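Local coordinates for protein hydrolase (Thermococcus thioreducens, PDB 6IAH) that probably hydrolyses phosphate esters such as phosphoglycolate as a magnesium-dependent phosphatase of the haloacid dehalogenase superfamily, at residues Lys23-Ala26 with Glu27-Gly31. Residues are numbered along the deposited sequence; the frame is centred on the assembly and turned at random.
Sequences KLTA and EYFLG
An i to i+4 salt bridge between K23 and E27 links successive turns of helix 17-32, part of the helical cap domain beside the Rossmann-like core, as in other HAD phosphatases. NZ of K23 lies 2.8 Å from OE2 of E27, reaching it on the syn side and 18° out of the carboxylate plane; a second, weak bond of 3.2 Å links K23 NZ to E27 OE1. The lysine chain, its CG lying opposite the backbone N (chi1 176°), crosses the glutamate at a slant and bends at its last torsion to bring the ammonium onto the carboxylate. The aliphatic chain takes part too, K23 CG standing 3.5 Å from E27 OE2. Both charges have further partners: K23 NZ also pairs with E38, and E27 OE2 accepts the backbone N of I39, tying the helix to the following loop. An alanine in place of E27 would probably leave K23 with E38 as its remaining acidic partner here and deprive I39 N of its acceptor.

Beneath the side chains, the backbone i to i+4 hydrogen bonds run from E27 N to K23 O (2.9 Å) through L30 N to A26 O (2.9 Å, N-H...O 170°). The bond from F29 N to T25 O is longer at 3.3 Å, and CD2 of F29 brings its ring edge to 3.2 Å from the same T25 O. Away from the salt bridge, T25, Y28 and F29 pack on helix 100-110, while A26, F29 and L30 lean on helix 56-68, so helix 17-32 packs against both helices.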
loop_
_atom_site.group_PDB
_atom_site.type_symbol
_atom_site.label_atom_id
_atom_site.label_comp_id
_atom_site.label_asym_id
_atom_site.label_seq_id
_atom_site.Cartn_x
_atom_site.Cartn_y
_atom_site.Cartn_z
ATOM N N LYS A 23 3.540 3.510 13.464
ATOM C CA LYS A 23 4.164 3.485 14.783
ATOM C C LYS A 23 4.504 4.879 15.318
ATOM O O LYS A 23 4.066 5.236 16.378
ATOM C CB LYS A 23 5.423 2.643 14.706
ATOM C CG LYS A 23 6.233 2.600 15.993
ATOM C CD LYS A 23 7.673 2.190 15.669
ATOM C CE LYS A 23 8.327 1.500 16.832
ATOM N NZ LYS A 23 8.764 2.379 17.907
ATOM N N LEU A 24 5.217 5.686 14.568
ATOM C CA LEU A 24 5.556 7.008 15.018
ATOM C C LEU A 24 4.353 7.929 15.245
ATOM O O LEU A 24 4.319 8.735 16.185
ATOM C CB LEU A 24 6.542 7.686 14.051
ATOM C CG LEU A 24 7.880 6.989 13.857
ATOM C CD1 LEU A 24 8.670 7.826 12.863
ATOM C CD2 LEU A 24 8.627 6.820 15.194
ATOM N N THR A 25 3.374 7.855 14.370
ATOM C CA THR A 25 2.144 8.626 14.602
ATOM C C THR A 25 1.430 8.251 15.914
ATOM O O THR A 25 1.049 9.120 16.674
ATOM C CB THR A 25 1.175 8.370 13.446
ATOM O OG1 THR A 25 1.846 8.778 12.264
ATOM C CG2 THR A 25 -0.117 9.043 13.675
ATOM N N ALA A 26 1.266 6.968 16.170
ATOM C CA ALA A 26 0.613 6.517 17.369
ATOM C C ALA A 26 1.453 6.972 18.544
ATOM O O ALA A 26 0.903 7.464 19.532
ATOM C CB ALA A 26 0.417 5.018 17.392
ATOM N N GLU A 27 2.766 6.835 18.415
ATOM C CA GLU A 27 3.666 7.145 19.570
ATOM C C GLU A 27 3.724 8.627 19.826
ATOM O O GLU A 27 3.818 9.017 20.973
ATOM C CB GLU A 27 5.024 6.552 19.372
ATOM C CG GLU A 27 5.071 5.068 19.562
ATOM C CD GLU A 27 6.454 4.461 19.248
ATOM O OE1 GLU A 27 7.357 5.177 18.772
ATOM O OE2 GLU A 27 6.588 3.237 19.454
ATOM N N TYR A 28 3.507 9.460 18.787
ATOM C CA TYR A 28 3.370 10.905 18.943
ATOM C C TYR A 28 2.152 11.215 19.849
ATOM O O TYR A 28 2.277 12.010 20.782
ATOM C CB TYR A 28 3.188 11.575 17.572
ATOM C CG TYR A 28 2.934 13.059 17.605
ATOM C CD1 TYR A 28 1.638 13.550 17.709
ATOM C CD2 TYR A 28 3.996 13.980 17.570
ATOM C CE1 TYR A 28 1.364 14.925 17.762
ATOM C CE2 TYR A 28 3.735 15.365 17.621
ATOM C CZ TYR A 28 2.397 15.817 17.690
ATOM O OH TYR A 28 2.068 17.146 17.758
ATOM N N PHE A 29 0.976 10.632 19.557
ATOM C CA PHE A 29 -0.211 10.923 20.411
ATOM C C PHE A 29 -0.065 10.308 21.788
ATOM O O PHE A 29 -0.454 10.902 22.792
ATOM C CB PHE A 29 -1.477 10.451 19.748
ATOM C CG PHE A 29 -1.848 11.338 18.634
ATOM C CD1 PHE A 29 -2.498 12.513 18.901
ATOM C CD2 PHE A 29 -1.345 11.105 17.355
ATOM C CE1 PHE A 29 -2.756 13.423 17.894
ATOM C CE2 PHE A 29 -1.610 12.026 16.343
ATOM C CZ PHE A 29 -2.289 13.173 16.621
ATOM N N LEU A 30 0.484 9.119 21.849
ATOM C CA LEU A 30 0.765 8.543 23.160
ATOM C C LEU A 30 1.607 9.466 24.036
ATOM O O LEU A 30 1.308 9.634 25.227
ATOM C CB LEU A 30 1.345 7.145 23.039
ATOM C CG LEU A 30 0.377 6.084 22.485
ATOM C CD1 LEU A 30 1.118 4.821 22.139
ATOM C CD2 LEU A 30 -0.824 5.755 23.410
ATOM N N GLY A 31 2.655 10.024 23.470
ATOM C CA GLY A 31 3.548 10.999 24.134
ATOM C C GLY A 31 2.779 12.186 24.678
ATOM O O GLY A 31 3.065 12.657 25.752
#